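Aminodeoxyfutalosine deaminase (Deinococcus radiodurans, PDB 2IMR) catalyses the zinc-dependent deamination of aminodeoxyfutalosine to futalosine in menaquinone biosynthesis and, less readily, deaminates adenosine and several of its derivatives. Local coordinates at residues 38-44 with 57-63; 247-253 with 279-285; 350-354 with 364-368. All coordinates share one frame; numbering follows the deposited sequence.

In the fold
The three contacts follow one another along the chain without overlapping. Contact 1 pairs two strands of a small sheet, its centre about 31 Å from the centre of the chain and far from the zinc site. Contacts 2 and 3 both belong to the amidohydrolase part; their centres lie about 29 Å apart. Contact 3 is the more central and carries Asp354, assigned as a zinc-binding residue; His99, His101 and His240 coordinate the zinc ion in this structure. In contact 2, the side chain of Glu247 is about 11 Å from the zinc ion. Contacts 1 and 2 occupy opposite sides of the chain's centre, about 52 Å between their centres.

Contact 1 of 3, residues 38-44 with 57-63; sequences PRLLTCD and GGVVVVG
Arg39 and Val61 face each other as a hydrogen-bonded pair near one end of an antiparallel strand pair, Arg39 N to Val61 O and Val61 N to Arg39 O both measuring 2.8 Å. The same reciprocal pair of N-H...O bonds recurs at Leu41 with Val59 and at Cys43 with Gly57. In the last pair both donors stand well above the plane of the carbonyl they address.

The packing is tight where Gly57 and Gly58 run alongside Thr42 and Cys43. Cys43 SG, placed between its backbone N and carbonyl carbon (chi1 56°), lies 3.7 Å from Gly57 C, and a CB on Gly57 would probably crowd that sulfur. On the other face of the sheet, Pro38 CB meets Val60 CG1 at 3.6 Å, while Leu40 CD1 reaches Val60 CG2 at 4.0 Å; Leu75 of helix 72-78 covers Leu40 and Val60.

The end at Arg39 and Gly63 is the solvent side, with two bridging waters. The Arg39 chain bends at chi3 (-58°), bringing one face of its guanidinium against Val61 CB and letting NH1 donate to Gly63 O at 3.2 Å, close to the guanidinium plane. One water links NH2 to Gly63 O, and a second accepts from both NH1 and Gly63 N, so the arginine grips the strand end directly and through solvent.

Strand 38-43 also pairs with strand 83-86, and strand 57-62 with strand 65-70. The two strands thus form the centre of a small mixed sheet, consistent with the composite beta domain that accompanies the barrel in many amidohydrolases.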
loop_
_atom_site.group_PDB
_atom_site.type_symbol
_atom_site.label_atom_id
_atom_site.label_comp_id
_atom_site.label_asym_id
_atom_site.label_seq_id
_atom_site.Cartn_x
_atom_site.Cartn_y
_atom_site.Cartn_z
ATOM N N PRO A 38 13.051 -33.093 -16.747
ATOM C CA PRO A 38 12.250 -32.237 -15.866
ATOM C C PRO A 38 12.862 -32.077 -14.478
ATOM O O PRO A 38 13.497 -32.991 -13.957
ATOM C CB PRO A 38 10.904 -32.963 -15.806
ATOM C CG PRO A 38 10.857 -33.718 -17.110
ATOM C CD PRO A 38 12.261 -34.248 -17.207
ATOM N N ARG A 39 12.674 -30.903 -13.888
ATOM C CA ARG A 39 13.173 -30.633 -12.548
ATOM C C ARG A 39 11.962 -30.214 -11.729
ATOM O O ARG A 39 11.167 -29.389 -12.176
ATOM C CB ARG A 39 14.194 -29.492 -12.559
ATOM C CG ARG A 39 15.273 -29.635 -13.615
ATOM C CD ARG A 39 16.504 -28.812 -13.270
ATOM N NE ARG A 39 16.223 -27.389 -13.105
ATOM C CZ ARG A 39 15.802 -26.583 -14.074
ATOM N NH1 ARG A 39 15.595 -27.051 -15.301
ATOM N NH2 ARG A 39 15.609 -25.297 -13.819
ATOM N N LEU A 40 11.823 -30.793 -10.543
ATOM C CA LEU A 40 10.711 -30.474 -9.661
ATOM C C LEU A 40 11.177 -29.565 -8.537
ATOM O O LEU A 40 11.867 -30.001 -7.613
ATOM C CB LEU A 40 10.122 -31.756 -9.065
ATOM C CG LEU A 40 9.131 -31.577 -7.910
ATOM C CD1 LEU A 40 7.958 -30.712 -8.353
ATOM C CD2 LEU A 40 8.650 -32.946 -7.449
ATOM N N LEU A 41 10.806 -28.294 -8.628
ATOM C CA LEU A 41 11.177 -27.331 -7.603
ATOM C C LEU A 41 10.026 -27.248 -6.619
ATOM O O LEU A 41 8.902 -26.930 -7.005
ATOM C CB LEU A 41 11.422 -25.956 -8.224
ATOM C CG LEU A 41 12.225 -25.909 -9.525
ATOM C CD1 LEU A 41 12.645 -24.479 -9.787
ATOM C CD2 LEU A 41 13.443 -26.808 -9.445
ATOM N N THR A 42 10.296 -27.536 -5.351
ATOM C CA THR A 42 9.246 -27.483 -4.341
ATOM C C THR A 42 9.381 -26.265 -3.431
ATOM O O THR A 42 10.484 -25.781 -3.171
ATOM C CB THR A 42 9.241 -28.750 -3.470
ATOM O OG1 THR A 42 10.468 -28.837 -2.736
ATOM C CG2 THR A 42 9.093 -29.988 -4.343
ATOM N N CYS A 43 8.244 -25.773 -2.952
ATOM C CA CYS A 43 8.219 -24.612 -2.070
ATOM C C CYS A 43 7.127 -24.767 -1.022
ATOM O O CYS A 43 6.342 -25.719 -1.066
ATOM C CB CYS A 43 7.991 -23.335 -2.885
ATOM S SG CYS A 43 6.493 -23.301 -3.916
ATOM N N ASP A 44 7.072 -23.834 -0.078
ATOM C CA ASP A 44 6.059 -23.897 0.965
ATOM C C ASP A 44 4.769 -23.278 0.473
ATOM O O ASP A 44 3.680 -23.752 0.795
ATOM C CB ASP A 44 6.545 -23.185 2.228
ATOM C CG ASP A 44 7.786 -23.830 2.810
ATOM O OD1 ASP A 44 7.843 -25.077 2.846
ATOM O OD2 ASP A 44 8.700 -23.097 3.239
ATOM N N GLY A 57 3.673 -26.268 -2.448
ATOM C CA GLY A 57 3.669 -25.994 -3.874
ATOM C C GLY A 57 4.853 -26.574 -4.624
ATOM O O GLY A 57 5.829 -27.023 -4.027
ATOM N N GLY A 58 4.756 -26.565 -5.948
ATOM C CA GLY A 58 5.820 -27.098 -6.774
ATOM C C GLY A 58 5.693 -26.636 -8.209
ATOM O O GLY A 58 4.611 -26.249 -8.661
ATOM N N VAL A 59 6.810 -26.663 -8.926
ATOM C CA VAL A 59 6.843 -26.262 -10.320
ATOM C C VAL A 59 7.788 -27.195 -11.059
ATOM O O VAL A 59 8.932 -27.370 -10.649
ATOM C CB VAL A 59 7.368 -24.823 -10.487
ATOM C CG1 VAL A 59 7.376 -24.442 -11.953
ATOM C CG2 VAL A 59 6.504 -23.852 -9.691
ATOM N N VAL A 60 7.312 -27.818 -12.128
ATOM C CA VAL A 60 8.191 -28.693 -12.887
ATOM C C VAL A 60 8.723 -27.873 -14.046
ATOM O O VAL A 60 7.963 -27.277 -14.809
ATOM C CB VAL A 60 7.463 -29.944 -13.423
ATOM C CG1 VAL A 60 8.417 -30.761 -14.295
ATOM C CG2 VAL A 60 6.987 -30.795 -12.262
ATOM N N VAL A 61 10.041 -27.830 -14.163
ATOM C CA VAL A 61 10.665 -27.063 -15.220
ATOM C C VAL A 61 11.443 -27.982 -16.151
ATOM O O VAL A 61 12.120 -28.908 -15.707
ATOM C CB VAL A 61 11.622 -25.997 -14.631
ATOM C CG1 VAL A 61 12.248 -25.175 -15.743
ATOM C CG2 VAL A 61 10.857 -25.089 -13.676
ATOM N N VAL A 62 11.308 -27.733 -17.446
ATOM C CA VAL A 62 12.019 -28.501 -18.459
ATOM C C VAL A 62 12.847 -27.468 -19.205
ATOM O O VAL A 62 12.302 -26.642 -19.938
ATOM C CB VAL A 62 11.048 -29.189 -19.441
ATOM C CG1 VAL A 62 11.838 -29.911 -20.528
ATOM C CG2 VAL A 62 10.167 -30.175 -18.690
ATOM N N GLY A 63 14.160 -27.500 -19.009
ATOM C CA GLY A 63 15.008 -26.518 -19.661
ATOM C C GLY A 63 14.790 -25.189 -18.956
ATOM O O GLY A 63 15.118 -25.051 -17.778
HETATM O O HOH W 1 15.496 -23.422 -15.797
HETATM O O HOH W 2 15.630 -29.132 -17.223
#

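Contact 2 of 3, residues 247-253 with 279-285; sequences ELEMFRT and PGPDLTP
The Phe251 ring lies with one face against Pro285, whose CB stands 3.9 Å from the ring centroid and only 9° off the normal, a CH-pi contact. Pro285 CA sits over the same face, nearer the rim. At the ring edge, close to its plane, are Leu283 CD2, 4.0 Å from Phe251 CD2, and the carbonyl oxygen of Glu247 one helical turn back. The other flat group, the Arg252 guanidinium, has Leu248 CD2 over one face and a water in plane at its edge. That water accepts from Arg252 NE and donates to Pro281 O and Leu283 O, joining the arginine to both carbonyls.

Leu283 CG is anti to the backbone N (chi1 -174°), and the CD2 branch beyond it approaches Phe251 O as well as the ring. Leu248 and Thr284 lie side by side, with Leu248 CD1 at 3.8 Å from Thr284 CB. The direct hydrogen bond between the segments is Gly280 N to Phe251 O, 3.1 Å and rather bent at 144°; Pro279 CB packs on the same oxygen at 3.3 Å. Gly280 then opens a type I turn to Leu283. The carboxylate of Glu247 brushes Pro285 CB with OE2, which also accepts from Ala242 N, close to the probable proton donor Glu243.

Thr284 is the N-cap of helix 285-292, its OG1 bonded to Arg287 N and to Asp311. The loop 279-285 packs along helix 245-253, from Glu247 to its C-terminal end; this helix follows strand 238-241, while helix 271-275 lays Ile275 on both Phe251 and Leu283.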
loop_
_atom_site.group_PDB
_atom_site.type_symbol
_atom_site.label_atom_id
_atom_site.label_comp_id
_atom_site.label_asym_id
_atom_site.label_seq_id
_atom_site.Cartn_x
_atom_site.Cartn_y
_atom_site.Cartn_z
ATOM N N GLU A 247 -5.414 8.671 16.663
ATOM C CA GLU A 247 -6.261 9.254 15.626
ATOM C C GLU A 247 -7.707 8.880 15.955
ATOM O O GLU A 247 -8.616 9.717 15.901
ATOM C CB GLU A 247 -5.891 8.711 14.240
ATOM C CG GLU A 247 -6.763 9.284 13.115
ATOM C CD GLU A 247 -6.478 8.655 11.762
ATOM O OE1 GLU A 247 -5.307 8.308 11.508
ATOM O OE2 GLU A 247 -7.421 8.522 10.948
ATOM N N LEU A 248 -7.922 7.616 16.307
ATOM C CA LEU A 248 -9.265 7.165 16.659
ATOM C C LEU A 248 -9.734 7.922 17.904
ATOM O O LEU A 248 -10.903 8.298 18.018
ATOM C CB LEU A 248 -9.259 5.661 16.942
ATOM C CG LEU A 248 -10.551 5.060 17.503
ATOM C CD1 LEU A 248 -11.693 5.209 16.501
ATOM C CD2 LEU A 248 -10.309 3.594 17.828
ATOM N N GLU A 249 -8.809 8.153 18.828
ATOM C CA GLU A 249 -9.134 8.862 20.062
ATOM C C GLU A 249 -9.655 10.281 19.829
ATOM O O GLU A 249 -10.675 10.669 20.402
ATOM C CB GLU A 249 -7.917 8.924 20.985
ATOM C CG GLU A 249 -8.247 9.470 22.373
ATOM C CD GLU A 249 -7.043 9.527 23.296
ATOM O OE1 GLU A 249 -6.069 8.777 23.067
ATOM O OE2 GLU A 249 -7.080 10.315 24.264
ATOM N N MET A 250 -8.972 11.062 18.995
ATOM C CA MET A 250 -9.435 12.425 18.777
ATOM C C MET A 250 -10.761 12.499 18.042
ATOM O O MET A 250 -11.521 13.446 18.240
ATOM C CB MET A 250 -8.372 13.281 18.075
ATOM C CG MET A 250 -7.928 12.823 16.714
ATOM S SD MET A 250 -6.757 14.035 16.024
ATOM C CE MET A 250 -6.810 13.563 14.309
ATOM N N PHE A 251 -11.064 11.510 17.206
ATOM C CA PHE A 251 -12.349 11.539 16.523
ATOM C C PHE A 251 -13.458 11.271 17.534
ATOM O O PHE A 251 -14.608 11.650 17.328
ATOM C CB PHE A 251 -12.411 10.513 15.391
ATOM C CG PHE A 251 -11.942 11.054 14.071
ATOM C CD1 PHE A 251 -10.584 11.202 13.809
ATOM C CD2 PHE A 251 -12.859 11.474 13.115
ATOM C CE1 PHE A 251 -10.149 11.763 12.613
ATOM C CE2 PHE A 251 -12.432 12.037 11.920
ATOM C CZ PHE A 251 -11.074 12.181 11.668
ATOM N N ARG A 252 -13.093 10.624 18.634
ATOM C CA ARG A 252 -14.045 10.299 19.686
ATOM C C ARG A 252 -14.172 11.399 20.734
ATOM O O ARG A 252 -15.267 11.649 21.237
ATOM C CB ARG A 252 -13.635 9.001 20.385
ATOM C CG ARG A 252 -13.921 7.738 19.590
ATOM C CD ARG A 252 -13.308 6.510 20.254
ATOM N NE ARG A 252 -13.814 5.274 19.662
ATOM C CZ ARG A 252 -13.321 4.062 19.905
ATOM N NH1 ARG A 252 -12.297 3.904 20.734
ATOM N NH2 ARG A 252 -13.860 3.001 19.318
ATOM N N THR A 253 -13.061 12.058 21.052
ATOM C CA THR A 253 -13.056 13.094 22.088
ATOM C C THR A 253 -12.677 14.507 21.645
ATOM O O THR A 253 -12.918 15.471 22.374
ATOM C CB THR A 253 -12.080 12.725 23.210
ATOM O OG1 THR A 253 -10.736 12.881 22.734
ATOM C CG2 THR A 253 -12.288 11.281 23.644
ATOM N N PRO A 279 -16.639 15.927 17.217
ATOM C CA PRO A 279 -16.158 14.580 17.530
ATOM C C PRO A 279 -17.128 14.028 18.572
ATOM O O PRO A 279 -17.758 14.800 19.301
ATOM C CB PRO A 279 -14.774 14.833 18.121
ATOM C CG PRO A 279 -14.329 16.087 17.408
ATOM C CD PRO A 279 -15.588 16.931 17.455
ATOM N N GLY A 280 -17.248 12.709 18.647
ATOM C CA GLY A 280 -18.161 12.107 19.604
ATOM C C GLY A 280 -17.847 10.647 19.860
ATOM O O GLY A 280 -17.144 10.019 19.068
ATOM N N PRO A 281 -18.365 10.072 20.958
ATOM C CA PRO A 281 -18.158 8.676 21.360
ATOM C C PRO A 281 -18.389 7.635 20.274
ATOM O O PRO A 281 -17.697 6.620 20.215
ATOM C CB PRO A 281 -19.142 8.505 22.516
ATOM C CG PRO A 281 -19.172 9.856 23.124
ATOM C CD PRO A 281 -19.269 10.748 21.907
ATOM N N ASP A 282 -19.366 7.889 19.415
ATOM C CA ASP A 282 -19.711 6.955 18.354
ATOM C C ASP A 282 -19.061 7.263 17.008
ATOM O O ASP A 282 -19.384 6.634 16.001
ATOM C CB ASP A 282 -21.233 6.926 18.202
ATOM C CG ASP A 282 -21.813 8.302 17.936
ATOM O OD1 ASP A 282 -21.211 9.301 18.393
ATOM O OD2 ASP A 282 -22.874 8.387 17.279
ATOM N N LEU A 283 -18.142 8.222 16.983
ATOM C CA LEU A 283 -17.485 8.581 15.732
ATOM C C LEU A 283 -16.109 7.934 15.588
ATOM O O LEU A 283 -15.425 7.657 16.575
ATOM C CB LEU A 283 -17.336 10.103 15.628
ATOM C CG LEU A 283 -16.799 10.661 14.305
ATOM C CD1 LEU A 283 -17.802 10.404 13.181
ATOM C CD2 LEU A 283 -16.535 12.154 14.449
ATOM N N THR A 284 -15.729 7.675 14.345
ATOM C CA THR A 284 -14.420 7.110 14.034
ATOM C C THR A 284 -14.036 7.710 12.691
ATOM O O THR A 284 -14.899 8.143 11.921
ATOM C CB THR A 284 -14.440 5.580 13.849
ATOM O OG1 THR A 284 -15.029 5.270 12.583
ATOM C CG2 THR A 284 -15.219 4.902 14.971
ATOM N N PRO A 285 -12.735 7.742 12.382
ATOM C CA PRO A 285 -12.365 8.313 11.087
ATOM C C PRO A 285 -13.035 7.586 9.919
ATOM O O PRO A 285 -13.345 8.196 8.898
ATOM C CB PRO A 285 -10.836 8.186 11.072
ATOM C CG PRO A 285 -10.570 7.031 12.018
ATOM C CD PRO A 285 -11.552 7.293 13.131
HETATM O O HOH W 3 -16.208 5.599 18.240
#

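Contact 3 of 3, residues 350-354 with 364-368; sequences ALGTD and VREEV
Leu351, at the end of strand 349-351, rests on the start of helix 365-374: its CB meets Val364 CG1 at 3.9 Å, and its CD1 meets Val368 CG2 at the same distance, the Leu351 and Val368 side chains crossing at about a right angle. Ala387 of helix 380-395 touches all three. At Gly352 the carbonyl oxygen comes 3.6 Å from Glu367 CG.

The segment continues as the loop leaving a barrel strand, and in this amidohydrolase TIM barrel it carries the zinc-binding residue Asp354. Just before it, Thr353 puts CG2 anti to its carbonyl carbon, where that methyl packs against Val364 CG2 at 3.8 Å and against Glu367 CG. Thr353 OG1 donates to Asp354 O at 2.8 Å and is also bonded to Asn97.

Glu367 turns back at chi2 (-63°), laying OE2 beside Thr353 CA at 3.5 Å. A water donates both to this oxygen and to Thr353 O, while Arg327 forms a salt bridge with OE2. With an alanine here, Arg327 would probably lose one of its two carboxylate partners, keeping Glu366, and the bridging water one of its two acceptors. Asp354 turns its carboxylate away from the helix, with OD2 bonded to Ser328 OG.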
loop_
_atom_site.group_PDB
_atom_site.type_symbol
_atom_site.label_atom_id
_atom_site.label_comp_id
_atom_site.label_asym_id
_atom_site.label_seq_id
_atom_site.Cartn_x
_atom_site.Cartn_y
_atom_site.Cartn_z
ATOM N N ALA A 350 -3.945 -5.675 0.456
ATOM C CA ALA A 350 -2.705 -5.599 -0.306
ATOM C C ALA A 350 -1.585 -5.253 0.672
ATOM O O ALA A 350 -1.842 -4.782 1.783
ATOM C CB ALA A 350 -2.813 -4.523 -1.382
ATOM N N LEU A 351 -0.346 -5.484 0.259
ATOM C CA LEU A 351 0.803 -5.196 1.102
ATOM C C LEU A 351 1.678 -4.060 0.586
ATOM O O LEU A 351 1.873 -3.898 -0.618
ATOM C CB LEU A 351 1.662 -6.452 1.252
ATOM C CG LEU A 351 1.169 -7.512 2.233
ATOM C CD1 LEU A 351 1.854 -8.841 1.943
ATOM C CD2 LEU A 351 1.459 -7.056 3.652
ATOM N N GLY A 352 2.206 -3.283 1.526
ATOM C CA GLY A 352 3.092 -2.179 1.196
ATOM C C GLY A 352 4.182 -2.151 2.255
ATOM O O GLY A 352 4.051 -2.803 3.287
ATOM N N THR A 353 5.259 -1.410 2.009
ATOM C CA THR A 353 6.349 -1.310 2.970
ATOM C C THR A 353 6.337 0.076 3.598
ATOM O O THR A 353 6.986 0.311 4.617
ATOM C CB THR A 353 7.728 -1.467 2.284
ATOM O OG1 THR A 353 7.890 -0.417 1.320
ATOM C CG2 THR A 353 7.841 -2.815 1.581
ATOM N N ASP A 354 5.583 0.985 2.982
ATOM C CA ASP A 354 5.529 2.378 3.415
ATOM C C ASP A 354 6.923 2.898 3.035
ATOM O O ASP A 354 7.708 2.159 2.446
ATOM C CB ASP A 354 5.308 2.477 4.926
ATOM C CG ASP A 354 4.570 3.734 5.323
ATOM O OD1 ASP A 354 4.437 4.640 4.480
ATOM O OD2 ASP A 354 4.129 3.821 6.486
ATOM N N VAL A 364 8.756 -5.913 -0.472
ATOM C CA VAL A 364 7.549 -6.505 0.112
ATOM C C VAL A 364 7.709 -7.968 0.529
ATOM O O VAL A 364 6.945 -8.466 1.355
ATOM C CB VAL A 364 6.339 -6.371 -0.858
ATOM C CG1 VAL A 364 5.162 -7.218 -0.374
ATOM C CG2 VAL A 364 5.912 -4.918 -0.928
ATOM N N ARG A 365 8.697 -8.667 -0.026
ATOM C CA ARG A 365 8.902 -10.063 0.358
ATOM C C ARG A 365 9.154 -10.111 1.862
ATOM O O ARG A 365 8.795 -11.072 2.545
ATOM C CB ARG A 365 10.110 -10.662 -0.376
ATOM C CG ARG A 365 9.997 -10.627 -1.891
ATOM C CD ARG A 365 11.248 -11.214 -2.522
ATOM N NE ARG A 365 11.231 -11.173 -3.980
ATOM C CZ ARG A 365 11.270 -10.058 -4.703
ATOM N NH1 ARG A 365 11.323 -8.874 -4.108
ATOM N NH2 ARG A 365 11.276 -10.128 -6.026
ATOM N N GLU A 366 9.776 -9.060 2.374
ATOM C CA GLU A 366 10.086 -8.973 3.789
ATOM C C GLU A 366 8.848 -8.693 4.640
ATOM O O GLU A 366 8.805 -9.052 5.818
ATOM C CB GLU A 366 11.176 -7.917 3.998
ATOM C CG GLU A 366 12.548 -8.438 3.537
ATOM C CD GLU A 366 13.592 -7.357 3.323
ATOM O OE1 GLU A 366 13.429 -6.236 3.837
ATOM O OE2 GLU A 366 14.596 -7.642 2.638
ATOM N N GLU A 367 7.838 -8.072 4.041
ATOM C CA GLU A 367 6.601 -7.790 4.764
ATOM C C GLU A 367 5.815 -9.085 4.895
ATOM O O GLU A 367 5.092 -9.287 5.866
ATOM C CB GLU A 367 5.759 -6.752 4.019
ATOM C CG GLU A 367 6.419 -5.381 3.887
ATOM C CD GLU A 367 6.680 -4.699 5.224
ATOM O OE1 GLU A 367 6.100 -5.123 6.246
ATOM O OE2 GLU A 367 7.461 -3.718 5.243
ATOM N N VAL A 368 5.956 -9.962 3.905
ATOM C CA VAL A 368 5.268 -11.247 3.931
ATOM C C VAL A 368 5.812 -12.048 5.108
ATOM O O VAL A 368 5.057 -12.637 5.879
ATOM C CB VAL A 368 5.494 -12.029 2.610
ATOM C CG1 VAL A 368 5.010 -13.475 2.754
ATOM C CG2 VAL A 368 4.744 -11.342 1.474
HETATM O O HOH W 4 6.158 -1.599 6.299
#